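Local coordinates for protein polyphosphate kinase (Porphyromonas gingivalis, PDB 2O8R) that probably catalyses the reversible transfer of the terminal phosphate of ATP to a growing chain of inorganic polyphosphate, at residues Leu546-Lys549 and Asn550-Thr553; Leu650-Asn653 and Ile654-Arg658. The protein carries 3 engineered substitutions. One frame throughout, in Å; residues are numbered along the deposited sequence.

Interaction 1. Residues Leu546-Lys549 and Asn550-Thr553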
loop_
_atom_site.group_PDB
_atom_site.type_symbol
_atom_site.label_atom_id
_atom_site.label_comp_id
_atom_site.label_asym_id
_atom_site.label_seq_id
_atom_site.Cartn_x
_atom_site.Cartn_y
_atom_site.Cartn_z
ATOM N N LEU A 546 -26.995 19.025 4.760
ATOM C CA LEU A 546 -28.166 19.715 4.238
ATOM C C LEU A 546 -27.773 21.114 3.753
ATOM O O LEU A 546 -27.334 21.972 4.527
ATOM C CB LEU A 546 -29.259 19.802 5.300
ATOM C CG LEU A 546 -30.515 20.547 4.859
ATOM C CD1 LEU A 546 -31.092 19.905 3.624
ATOM C CD2 LEU A 546 -31.536 20.586 5.985
ATOM N N GLN A 547 -27.939 21.344 2.461
ATOM C CA GLN A 547 -27.408 22.543 1.858
ATOM C C GLN A 547 -28.293 23.022 0.702
ATOM O O GLN A 547 -28.240 24.194 0.325
ATOM C CB GLN A 547 -25.968 22.255 1.401
ATOM C CG GLN A 547 -25.180 23.421 0.843
ATOM C CD GLN A 547 -25.305 23.547 -0.658
ATOM O OE1 GLN A 547 -25.891 22.689 -1.322
ATOM N NE2 GLN A 547 -24.752 24.622 -1.205
ATOM N N ASP A 548 -29.110 22.129 0.145
ATOM C CA ASP A 548 -29.929 22.485 -1.009
ATOM C C ASP A 548 -31.003 23.512 -0.699
ATOM O O ASP A 548 -31.951 23.216 0.025
ATOM C CB ASP A 548 -30.591 21.263 -1.629
ATOM C CG ASP A 548 -31.395 21.620 -2.869
ATOM O OD1 ASP A 548 -30.778 21.848 -3.934
ATOM O OD2 ASP A 548 -32.637 21.696 -2.782
ATOM N N LYS A 549 -30.867 24.701 -1.291
ATOM C CA LYS A 549 -31.799 25.818 -1.063
ATOM C C LYS A 549 -33.266 25.448 -1.232
ATOM O O LYS A 549 -34.108 25.914 -0.468
ATOM C CB LYS A 549 -31.482 27.004 -1.975
ATOM C CG LYS A 549 -30.383 27.923 -1.488
ATOM C CD LYS A 549 -30.256 29.109 -2.435
ATOM C CE LYS A 549 -28.919 29.825 -2.312
ATOM N NZ LYS A 549 -27.787 29.084 -2.952
ATOM N N ASN A 550 -33.575 24.616 -2.220
ATOM C CA ASN A 550 -34.967 24.283 -2.476
ATOM C C ASN A 550 -35.587 23.438 -1.391
ATOM O O ASN A 550 -36.614 23.813 -0.833
ATOM C CB ASN A 550 -35.155 23.656 -3.847
ATOM C CG ASN A 550 -35.162 24.692 -4.951
ATOM O OD1 ASN A 550 -34.516 25.742 -4.846
ATOM N ND2 ASN A 550 -35.902 24.412 -6.019
ATOM N N VAL A 551 -34.946 22.324 -1.063
ATOM C CA VAL A 551 -35.478 21.444 -0.031
ATOM C C VAL A 551 -35.511 22.168 1.312
ATOM O O VAL A 551 -36.438 21.981 2.093
ATOM C CB VAL A 551 -34.683 20.130 0.102
ATOM C CG1 VAL A 551 -35.510 19.120 0.825
ATOM C CG2 VAL A 551 -34.359 19.585 -1.239
ATOM N N ILE A 552 -34.510 23.003 1.570
ATOM C CA ILE A 552 -34.484 23.758 2.806
ATOM C C ILE A 552 -35.704 24.678 2.864
ATOM O O ILE A 552 -36.375 24.772 3.896
ATOM C CB ILE A 552 -33.160 24.521 2.991
ATOM C CG1 ILE A 552 -32.008 23.522 3.157
ATOM C CG2 ILE A 552 -33.224 25.396 4.221
ATOM C CD1 ILE A 552 -30.653 24.147 3.419
ATOM N N THR A 553 -36.035 25.296 1.735
ATOM C CA THR A 553 -37.182 26.199 1.677
ATOM C C THR A 553 -38.494 25.458 1.955
ATOM O O THR A 553 -39.358 25.956 2.675
ATOM C CB THR A 553 -37.252 26.963 0.330
ATOM O OG1 THR A 553 -35.980 27.562 0.040
ATOM C CG2 THR A 553 -38.279 28.050 0.400
#
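Asp548 and Val551 make the N-terminal cap of helix 549-560, a local contact at the point where the loop after strand 538-543 turns into the helix, within the second C-terminal domain of this PPK1-family enzyme. Asp548 is the N-cap residue. With its CG anti to the backbone N (chi1 -177°), the carboxylate swings forward along the chain, and OD2 accepts from Val551 N at 2.9 Å. The bond is nearly straight and reaches OD2 on its anti side, slightly out of the carboxylate plane. A negative group here would suit the positive end of the helix dipole. The Asp548 and Val551 side chains cross at about a right angle.

The main chain then takes up the helical pattern: Ile552 N donates to Asp548 O at 3.0 Å. One residue on, Lys549 O is gripped twice by Thr553, through N at 3.0 Å and through the hydroxyl OG1, the two donors arriving from opposite faces of the carbonyl plane. Thr553 OG1 stands beside its own backbone N (chi1 -50°), which is what lets the hydroxyl fold back along the helix. On another side of the cap, Leu546 and Ile552 meet aslant, Leu546 CG lying 3.7 Å from Ile552 CG1, a buried apolar contact between the incoming loop and the first turn.

Helix 620-624 closes over the cap, Leu623 touching both Asp548 and Val551, while Gln547 OE1 accepts from Lys620 N of that same helix and Phe10 packs on Ile552 and Thr553.

Interaction 2. Residues Leu650-Asn653 and Ile654-Arg658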
loop_
_atom_site.group_PDB
_atom_site.type_symbol
_atom_site.label_atom_id
_atom_site.label_comp_id
_atom_site.label_asym_id
_atom_site.label_seq_id
_atom_site.Cartn_x
_atom_site.Cartn_y
_atom_site.Cartn_z
ATOM N N LEU A 650 -31.792 11.037 19.399
ATOM C CA LEU A 650 -32.413 12.304 19.836
ATOM C C LEU A 650 -32.494 12.437 21.346
ATOM O O LEU A 650 -32.806 13.514 21.853
ATOM C CB LEU A 650 -33.813 12.476 19.251
ATOM C CG LEU A 650 -33.896 12.795 17.765
ATOM C CD1 LEU A 650 -35.357 12.792 17.392
ATOM C CD2 LEU A 650 -33.217 14.138 17.427
ATOM N N ARG A 651 -32.209 11.340 22.046
ATOM C CA ARG A 651 -32.233 11.289 23.501
ATOM C C ARG A 651 -30.832 11.518 24.078
ATOM O O ARG A 651 -30.704 11.823 25.275
ATOM C CB ARG A 651 -32.787 9.936 23.963
ATOM C CG ARG A 651 -33.431 9.916 25.349
ATOM C CD ARG A 651 -33.877 8.497 25.741
ATOM N NE ARG A 651 -34.561 7.830 24.632
ATOM C CZ ARG A 651 -34.649 6.511 24.487
ATOM N NH1 ARG A 651 -34.099 5.702 25.387
ATOM N NH2 ARG A 651 -35.280 5.997 23.441
ATOM N N ASP A 652 -29.800 11.376 23.226
ATOM C CA ASP A 652 -28.390 11.574 23.611
ATOM C C ASP A 652 -28.153 12.880 24.339
ATOM O O ASP A 652 -28.356 13.956 23.772
ATOM C CB ASP A 652 -27.469 11.554 22.387
ATOM C CG ASP A 652 -25.972 11.647 22.759
ATOM O OD1 ASP A 652 -25.241 10.692 22.468
ATOM O OD2 ASP A 652 -25.514 12.655 23.346
ATOM N N ASN A 653 -27.702 12.781 25.583
ATOM C CA ASN A 653 -27.280 13.964 26.348
ATOM C C ASN A 653 -25.784 14.041 26.652
ATOM O O ASN A 653 -25.391 14.825 27.517
ATOM C CB ASN A 653 -28.045 14.053 27.672
ATOM C CG ASN A 653 -28.116 12.726 28.399
ATOM O OD1 ASN A 653 -27.320 11.824 28.159
ATOM N ND2 ASN A 653 -29.080 12.600 29.293
ATOM N N ILE A 654 -24.955 13.237 25.979
ATOM C CA ILE A 654 -23.512 13.251 26.273
ATOM C C ILE A 654 -22.649 13.809 25.140
ATOM O O ILE A 654 -21.761 14.607 25.385
ATOM C CB ILE A 654 -22.989 11.888 26.830
ATOM C CG1 ILE A 654 -23.059 11.898 28.342
ATOM C CG2 ILE A 654 -21.531 11.685 26.529
ATOM C CD1 ILE A 654 -24.330 11.399 28.878
ATOM N N LYS A 655 -22.934 13.413 23.908
ATOM C CA LYS A 655 -22.158 13.872 22.758
ATOM C C LYS A 655 -22.933 14.850 21.895
ATOM O O LYS A 655 -22.339 15.735 21.279
ATOM C CB LYS A 655 -21.671 12.684 21.901
ATOM C CG LYS A 655 -20.585 11.834 22.591
ATOM C CD LYS A 655 -19.490 12.726 23.169
ATOM C CE LYS A 655 -18.477 11.950 23.978
ATOM N NZ LYS A 655 -17.399 11.366 23.129
ATOM N N ALA A 656 -24.255 14.680 21.855
ATOM C CA ALA A 656 -25.125 15.455 20.965
ATOM C C ALA A 656 -25.044 16.927 21.232
ATOM O O ALA A 656 -24.980 17.366 22.388
ATOM C CB ALA A 656 -26.580 15.005 21.076
ATOM N N CYS A 657 -25.047 17.716 20.162
ATOM C CA CYS A 657 -25.081 19.168 20.284
ATOM C C CYS A 657 -26.209 19.764 19.449
ATOM O O CYS A 657 -26.470 19.316 18.333
ATOM C CB CYS A 657 -23.740 19.773 19.862
ATOM S SG CYS A 657 -22.413 19.565 21.072
ATOM N N ARG A 658 -26.876 20.774 19.997
ATOM C CA ARG A 658 -27.898 21.485 19.269
ATOM C C ARG A 658 -27.199 22.684 18.681
ATOM O O ARG A 658 -26.228 23.185 19.247
ATOM C CB ARG A 658 -29.090 21.868 20.156
ATOM C CG ARG A 658 -28.817 22.986 21.118
ATOM C CD ARG A 658 -30.044 23.339 21.949
ATOM N NE ARG A 658 -29.638 24.123 23.118
ATOM C CZ ARG A 658 -29.525 25.451 23.126
ATOM N NH1 ARG A 658 -29.823 26.162 22.035
ATOM N NH2 ARG A 658 -29.130 26.069 24.232
#
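The carboxylate of Asp652 reaches across a tight bend to the backbone of Ile654, Lys655 and Ala656. Its bond from Ile654 N makes an Asx turn, widened by further bonds from Lys655 N and Ala656 N, where helix 636-651 gives way to strand 657-659 in the second C-terminal domain, of the PLD clan. Asp652 carries the contact. Its CG lies anti to the backbone N (chi1 -176°), which carries the carboxylate forward into the bend, and OD2 accepts from three successive amides.

The three donors come from different directions. Lys655 N lies 2.7 Å from Asp652 OD2, which receives it with its syn lone pair. Ile654 N and Ala656 N lie well out of the carboxylate plane, on opposite faces of it, the first with a distinctly bent bond and the second with an almost straight one (172°). Three bonds on one oxygen tie the bend together and probably favour a charged carboxylate. Its other oxygen, OD1, accepts from Ala678 N, so both oxygens of this buried group have partners.

The side chains of Asp652 and Lys655 cross obliquely, but the lysine leads away from the turn, its NZ forming salt bridges with Asp592 and Glu27. Asn653 CG sits between its own backbone N and carbonyl carbon (chi1 45°), and its amide is held by the loop after strand 665-667: OD1 accepts from Val676 N, and ND2 donates to Lys674 O. The CD1 end of Ile654 comes against that amide, and Ile654 also rests on Pro675 and Arg677.

The methyl of Ala656 lies on the same face of the carboxylate as Ala656 N, with Ala656 CB 3.8 Å from Asp652 CB.

Interaction 1 comes first along the chain and closes before interaction 2 opens; their centres are 24 Å apart, the nearest atoms about 13 Å, and they do not touch. Both lie in the second C-terminal domain and adjoin its nine-stranded mixed sheet: 546-553 follows strand 538-543, central in the sheet, and runs into helix 549-560, whereas 650-658 leaves helix 636-651 and enters strand 657-659, next to the edge strand 665-667. At each junction an aspartate carboxylate accepts backbone N-H groups, one in interaction 1 and three in interaction 2. Each also has a side chain about 10 Å from that of Arg570, a predicted ATP-binding residue.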